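Local coordinates for SusD superfamily protein (Parabacteroides distasonis, PDB 3OTN) that probably binds carbohydrate or another nutrient at the outer membrane, as a member of the SusD family, at residues T200-P205 with S211-S216; Q371-G376 with A405-V410. One frame throughout, in Å; residues are numbered along the deposited sequence.

Contact 1 of 2, residues T200-P205 with S211-S216; sequences TYAGYP and SYYAES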
loop_
_atom_site.group_PDB
_atom_site.type_symbol
_atom_site.label_atom_id
_atom_site.label_comp_id
_atom_site.label_asym_id
_atom_site.label_seq_id
_atom_site.Cartn_x
_atom_site.Cartn_y
_atom_site.Cartn_z
ATOM N N THR A 200 -3.943 8.656 10.447
ATOM C CA THR A 200 -4.954 9.035 9.444
ATOM C C THR A 200 -6.169 9.675 10.094
ATOM O O THR A 200 -6.677 10.688 9.604
ATOM C CB THR A 200 -5.372 7.814 8.572
ATOM O OG1 THR A 200 -4.197 7.208 8.013
ATOM C CG2 THR A 200 -6.300 8.216 7.403
ATOM N N TYR A 201 -6.627 9.093 11.204
ATOM C CA TYR A 201 -7.748 9.643 11.988
ATOM C C TYR A 201 -7.502 11.074 12.414
ATOM O O TYR A 201 -8.423 11.886 12.425
ATOM C CB TYR A 201 -7.988 8.765 13.212
ATOM C CG TYR A 201 -9.337 8.870 13.882
ATOM C CD1 TYR A 201 -9.677 9.981 14.633
ATOM C CD2 TYR A 201 -10.250 7.826 13.822
ATOM C CE1 TYR A 201 -10.889 10.070 15.282
ATOM C CE2 TYR A 201 -11.471 7.897 14.499
ATOM C CZ TYR A 201 -11.784 9.025 15.221
ATOM O OH TYR A 201 -12.965 9.137 15.900
ATOM N N ALA A 202 -6.251 11.395 12.740
ATOM C CA ALA A 202 -5.861 12.758 13.090
ATOM C C ALA A 202 -5.838 13.694 11.877
ATOM O O ALA A 202 -6.021 14.901 12.027
ATOM C CB ALA A 202 -4.501 12.784 13.787
ATOM N N GLY A 203 -5.598 13.137 10.697
ATOM C CA GLY A 203 -5.607 13.888 9.442
ATOM C C GLY A 203 -6.983 13.913 8.815
ATOM O O GLY A 203 -7.995 13.655 9.477
ATOM N N TYR A 204 -7.023 14.199 7.531
ATOM C CA TYR A 204 -8.301 14.285 6.813
ATOM C C TYR A 204 -8.786 12.905 6.357
ATOM O O TYR A 204 -7.961 12.041 6.033
ATOM C CB TYR A 204 -8.179 15.214 5.619
ATOM C CG TYR A 204 -7.958 16.687 5.952
ATOM C CD1 TYR A 204 -9.031 17.535 6.303
ATOM C CD2 TYR A 204 -6.685 17.259 5.833
ATOM C CE1 TYR A 204 -8.821 18.903 6.548
ATOM C CE2 TYR A 204 -6.467 18.606 6.096
ATOM C CZ TYR A 204 -7.519 19.415 6.457
ATOM O OH TYR A 204 -7.246 20.733 6.686
ATOM N N PRO A 205 -10.119 12.709 6.269
ATOM C CA PRO A 205 -11.182 13.703 6.524
ATOM C C PRO A 205 -11.581 13.945 7.993
ATOM O O PRO A 205 -12.233 14.964 8.274
ATOM C CB PRO A 205 -12.392 13.110 5.778
ATOM C CG PRO A 205 -12.189 11.641 5.891
ATOM C CD PRO A 205 -10.688 11.441 5.767
ATOM N N SER A 211 -4.511 14.283 20.068
ATOM C CA SER A 211 -4.244 13.095 20.864
ATOM C C SER A 211 -4.095 11.850 19.978
ATOM O O SER A 211 -3.361 10.920 20.352
ATOM C CB SER A 211 -5.326 12.861 21.928
ATOM O OG SER A 211 -6.588 12.766 21.321
ATOM N N TYR A 212 -4.740 11.858 18.804
ATOM C CA TYR A 212 -4.617 10.745 17.870
ATOM C C TYR A 212 -3.201 10.616 17.320
ATOM O O TYR A 212 -2.721 9.490 17.099
ATOM C CB TYR A 212 -5.672 10.818 16.756
ATOM C CG TYR A 212 -7.064 10.538 17.286
ATOM C CD1 TYR A 212 -7.512 9.232 17.408
ATOM C CD2 TYR A 212 -7.910 11.561 17.698
ATOM C CE1 TYR A 212 -8.768 8.939 17.902
ATOM C CE2 TYR A 212 -9.174 11.280 18.214
ATOM C CZ TYR A 212 -9.596 9.964 18.302
ATOM O OH TYR A 212 -10.840 9.664 18.776
ATOM N N TYR A 213 -2.512 11.734 17.137
ATOM C CA TYR A 213 -1.077 11.656 16.797
ATOM C C TYR A 213 -0.281 10.957 17.907
ATOM O O TYR A 213 0.590 10.154 17.624
ATOM C CB TYR A 213 -0.452 13.034 16.572
ATOM C CG TYR A 213 -0.957 13.777 15.370
ATOM C CD1 TYR A 213 -0.723 13.305 14.088
ATOM C CD2 TYR A 213 -1.612 15.000 15.519
ATOM C CE1 TYR A 213 -1.139 14.039 12.958
ATOM C CE2 TYR A 213 -2.053 15.727 14.416
ATOM C CZ TYR A 213 -1.821 15.237 13.145
ATOM O OH TYR A 213 -2.255 15.932 12.041
ATOM N N ALA A 214 -0.572 11.289 19.171
ATOM C CA ALA A 214 0.144 10.664 20.286
ATOM C C ALA A 214 -0.197 9.165 20.367
ATOM O O ALA A 214 0.691 8.351 20.633
ATOM C CB ALA A 214 -0.166 11.357 21.587
ATOM N N GLU A 215 -1.460 8.788 20.136
ATOM C CA GLU A 215 -1.819 7.360 20.133
ATOM C C GLU A 215 -1.070 6.616 19.018
ATOM O O GLU A 215 -0.643 5.473 19.211
ATOM C CB GLU A 215 -3.326 7.162 20.003
ATOM C CG GLU A 215 -4.104 7.617 21.223
ATOM C CD GLU A 215 -3.696 6.892 22.492
ATOM O OE1 GLU A 215 -3.660 5.639 22.470
ATOM O OE2 GLU A 215 -3.440 7.573 23.514
ATOM N N SER A 216 -0.916 7.267 17.857
ATOM C CA SER A 216 -0.154 6.694 16.714
ATOM C C SER A 216 1.293 6.443 17.094
ATOM O O SER A 216 1.794 5.314 16.952
ATOM C CB SER A 216 -0.191 7.617 15.475
ATOM O OG SER A 216 0.586 7.102 14.384
HETATM O O HOH W 1 -13.271 11.006 18.193
#
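The rings of Tyr201 and Tyr212 lie face against face in an offset stack, their centroids 4.2 Å apart and their planes inclined by 22°. Tyr201 CD1 sits over the centre of the Tyr212 ring, whereas Tyr212 CE1 falls toward the rim of the Tyr201 face, so the overlap is lopsided; the tightest approach is Tyr201 CE1 to Tyr212 CZ at 3.3 Å. A second flat group, the Tyr213 ring, takes the methyl of Ala202 on one face: Ala202 CB stands 3.6 Å from the ring centroid and 9° off its normal, a well-centred CH-pi contact. The motif is a helical hairpin, the C-terminal end of helix 187-202 turning through a short loop into the first turns of helix 210-225, in a fold whose family belongs to the TPR clan. Ala202 CB also meets Tyr212 CB at 3.7 Å, so one methyl touches two consecutive tyrosines. Tyr201 reaches its partner because CG is anti to the backbone N (chi1 -160°), while Tyr212 turns CG beside its own N, which brings the two rings alongside with both hydroxyls at the same end. Tyr201 also meets Tyr160 of helix 156-172 edge-to-face, and its OH is hydrogen-bonded to Asp161 OD1. That hydroxyl is therefore gripped from the protein as well as from solvent: one water donates to Tyr201 OH over 3.0 Å and lies 2.8 Å from Tyr212 OH, bridging the ends of the stack.

Contact 2 of 2, residues Q371-G376 with A405-V410; sequences QVNADG and AFLEEV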
loop_
_atom_site.group_PDB
_atom_site.type_symbol
_atom_site.label_atom_id
_atom_site.label_comp_id
_atom_site.label_asym_id
_atom_site.label_seq_id
_atom_site.Cartn_x
_atom_site.Cartn_y
_atom_site.Cartn_z
ATOM N N GLN A 371 5.032 12.031 15.913
ATOM C CA GLN A 371 5.758 12.616 17.042
ATOM C C GLN A 371 5.866 14.127 16.881
ATOM O O GLN A 371 5.554 14.876 17.826
ATOM C CB GLN A 371 7.157 11.979 17.214
ATOM C CG GLN A 371 7.907 12.439 18.442
ATOM C CD GLN A 371 8.753 13.691 18.186
ATOM O OE1 GLN A 371 9.500 13.743 17.216
ATOM N NE2 GLN A 371 8.644 14.685 19.059
ATOM N N VAL A 372 6.289 14.581 15.700
ATOM C CA VAL A 372 6.413 16.015 15.482
ATOM C C VAL A 372 5.049 16.733 15.532
ATOM O O VAL A 372 4.960 17.860 16.007
ATOM C CB VAL A 372 7.196 16.394 14.199
ATOM C CG1 VAL A 372 6.382 16.137 12.940
ATOM C CG2 VAL A 372 7.605 17.856 14.288
ATOM N N ASN A 373 4.005 16.075 15.056
ATOM C CA ASN A 373 2.658 16.626 15.098
ATOM C C ASN A 373 2.105 16.672 16.526
ATOM O O ASN A 373 1.502 17.655 16.916
ATOM C CB ASN A 373 1.712 15.821 14.168
ATOM C CG ASN A 373 1.695 16.343 12.726
ATOM O OD1 ASN A 373 1.249 17.454 12.478
ATOM N ND2 ASN A 373 2.133 15.523 11.780
ATOM N N ALA A 374 2.305 15.613 17.307
ATOM C CA ALA A 374 1.875 15.623 18.720
ATOM C C ALA A 374 2.658 16.657 19.517
ATOM O O ALA A 374 2.067 17.549 20.135
ATOM C CB ALA A 374 2.022 14.247 19.351
ATOM N N ASP A 375 3.984 16.540 19.500
ATOM C CA ASP A 375 4.850 17.344 20.363
ATOM C C ASP A 375 5.187 18.743 19.830
ATOM O O ASP A 375 5.738 19.557 20.563
ATOM C CB ASP A 375 6.162 16.595 20.664
ATOM C CG ASP A 375 5.942 15.273 21.397
ATOM O OD1 ASP A 375 4.914 15.133 22.090
ATOM O OD2 ASP A 375 6.797 14.363 21.275
ATOM N N GLY A 376 4.918 19.011 18.556
ATOM C CA GLY A 376 5.241 20.303 17.950
ATOM C C GLY A 376 6.721 20.530 17.682
ATOM O O GLY A 376 7.099 21.598 17.229
ATOM N N ALA A 405 9.420 22.749 8.909
ATOM C CA ALA A 405 10.452 22.281 7.980
ATOM C C ALA A 405 10.768 20.798 8.229
ATOM O O ALA A 405 11.000 20.059 7.268
ATOM C CB ALA A 405 11.740 23.097 8.073
ATOM N N PHE A 406 10.809 20.383 9.503
ATOM C CA PHE A 406 11.028 18.962 9.826
ATOM C C PHE A 406 9.891 18.065 9.346
ATOM O O PHE A 406 10.144 17.002 8.792
ATOM C CB PHE A 406 11.298 18.724 11.311
ATOM C CG PHE A 406 11.759 17.332 11.606
ATOM C CD1 PHE A 406 13.104 17.012 11.547
ATOM C CD2 PHE A 406 10.846 16.336 11.946
ATOM C CE1 PHE A 406 13.530 15.732 11.813
ATOM C CE2 PHE A 406 11.266 15.053 12.182
ATOM C CZ PHE A 406 12.601 14.751 12.113
ATOM N N LEU A 407 8.644 18.472 9.556
ATOM C CA LEU A 407 7.518 17.712 9.028
ATOM C C LEU A 407 7.589 17.565 7.501
ATOM O O LEU A 407 7.325 16.483 6.957
ATOM C CB LEU A 407 6.205 18.347 9.457
ATOM C CG LEU A 407 4.893 17.680 9.056
ATOM C CD1 LEU A 407 4.887 16.200 9.403
ATOM C CD2 LEU A 407 3.735 18.410 9.718
ATOM N N GLU A 408 7.975 18.633 6.803
ATOM C CA GLU A 408 8.054 18.559 5.354
ATOM C C GLU A 408 9.209 17.654 4.884
ATOM O O GLU A 408 9.103 17.009 3.824
ATOM C CB GLU A 408 8.108 19.966 4.743
ATOM C CG GLU A 408 6.797 20.708 4.970
ATOM C CD GLU A 408 6.667 22.023 4.231
ATOM O OE1 GLU A 408 7.548 22.360 3.421
ATOM O OE2 GLU A 408 5.641 22.705 4.460
ATOM N N GLU A 409 10.296 17.601 5.649
ATOM C CA GLU A 409 11.404 16.667 5.351
ATOM C C GLU A 409 10.982 15.212 5.549
ATOM O O GLU A 409 11.382 14.363 4.755
ATOM C CB GLU A 409 12.636 16.973 6.197
ATOM C CG GLU A 409 13.796 15.980 6.042
ATOM C CD GLU A 409 14.355 15.918 4.627
ATOM O OE1 GLU A 409 14.203 16.880 3.841
ATOM O OE2 GLU A 409 14.988 14.901 4.318
ATOM N N VAL A 410 10.179 14.930 6.585
ATOM C CA VAL A 410 9.600 13.565 6.794
ATOM C C VAL A 410 8.715 13.199 5.598
ATOM O O VAL A 410 8.854 12.135 5.006
ATOM C CB VAL A 410 8.788 13.495 8.102
ATOM C CG1 VAL A 410 8.011 12.185 8.212
ATOM C CG2 VAL A 410 9.708 13.722 9.324
#
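Leu407 reaches across to helix 371-375 with both methyls, meeting Val372 obliquely and Asn373 at about a right angle. Its CG is anti to the backbone N (chi1 -178°), which carries the fork toward the other helix; CD1 then touches Val372 CG1 at 3.8 Å and Asn373 ND2 at 3.7 Å, while CD2 lies 3.8 Å from Asn373 OD1. The methyls meet the outer end of the amide, tilted from its plane, and ND2 is hydrogen-bonded to Glu369 O, one turn earlier in its own helix. Val372 divides its branches: CG1 goes to the leucine, and CG2 approaches the Phe406 ring obliquely, 4.3 Å from CD2 of Phe406. The two short helical segments run nearly antiparallel, at 157°, with their axes 10.3 Å apart, so side chains alone span the gap. Close to the helix end, Gln371 NE2 makes an almost straight bond to Asp375 OD2, and Gln371 OE1 accepts from Asn379 N in the following loop. Helix 380-392 packs on Phe406 through Ser382 and Val386, and Ser382 OG is hydrogen-bonded to Gln371 OE1, so it touches both helices; helix 210-225 packs against helix 360-375 near its C-terminal end.

In the fold
Both contacts are partly buried, lie on the same side of the chain's centre, and have centres about 13 Å apart. Contact 1 joins helices that follow one another directly in the chain; contact 2 joins helices 360-375 and 403-418, separated by another helix. Their chemistry differs: aromatic faces and a bridging water in the first, mainly aliphatic methyls, with one amide and one phenyl ring, in the second. They meet through Tyr213 and helix 360-375, where Tyr213 CD1 lies 3.5 Å from Asn373 CB and Ala214 N lies 3.9 Å from Ala374 CB. Helices 187-202, 210-225, 360-375 and 403-418 are thereby linked in one continuous run of packing.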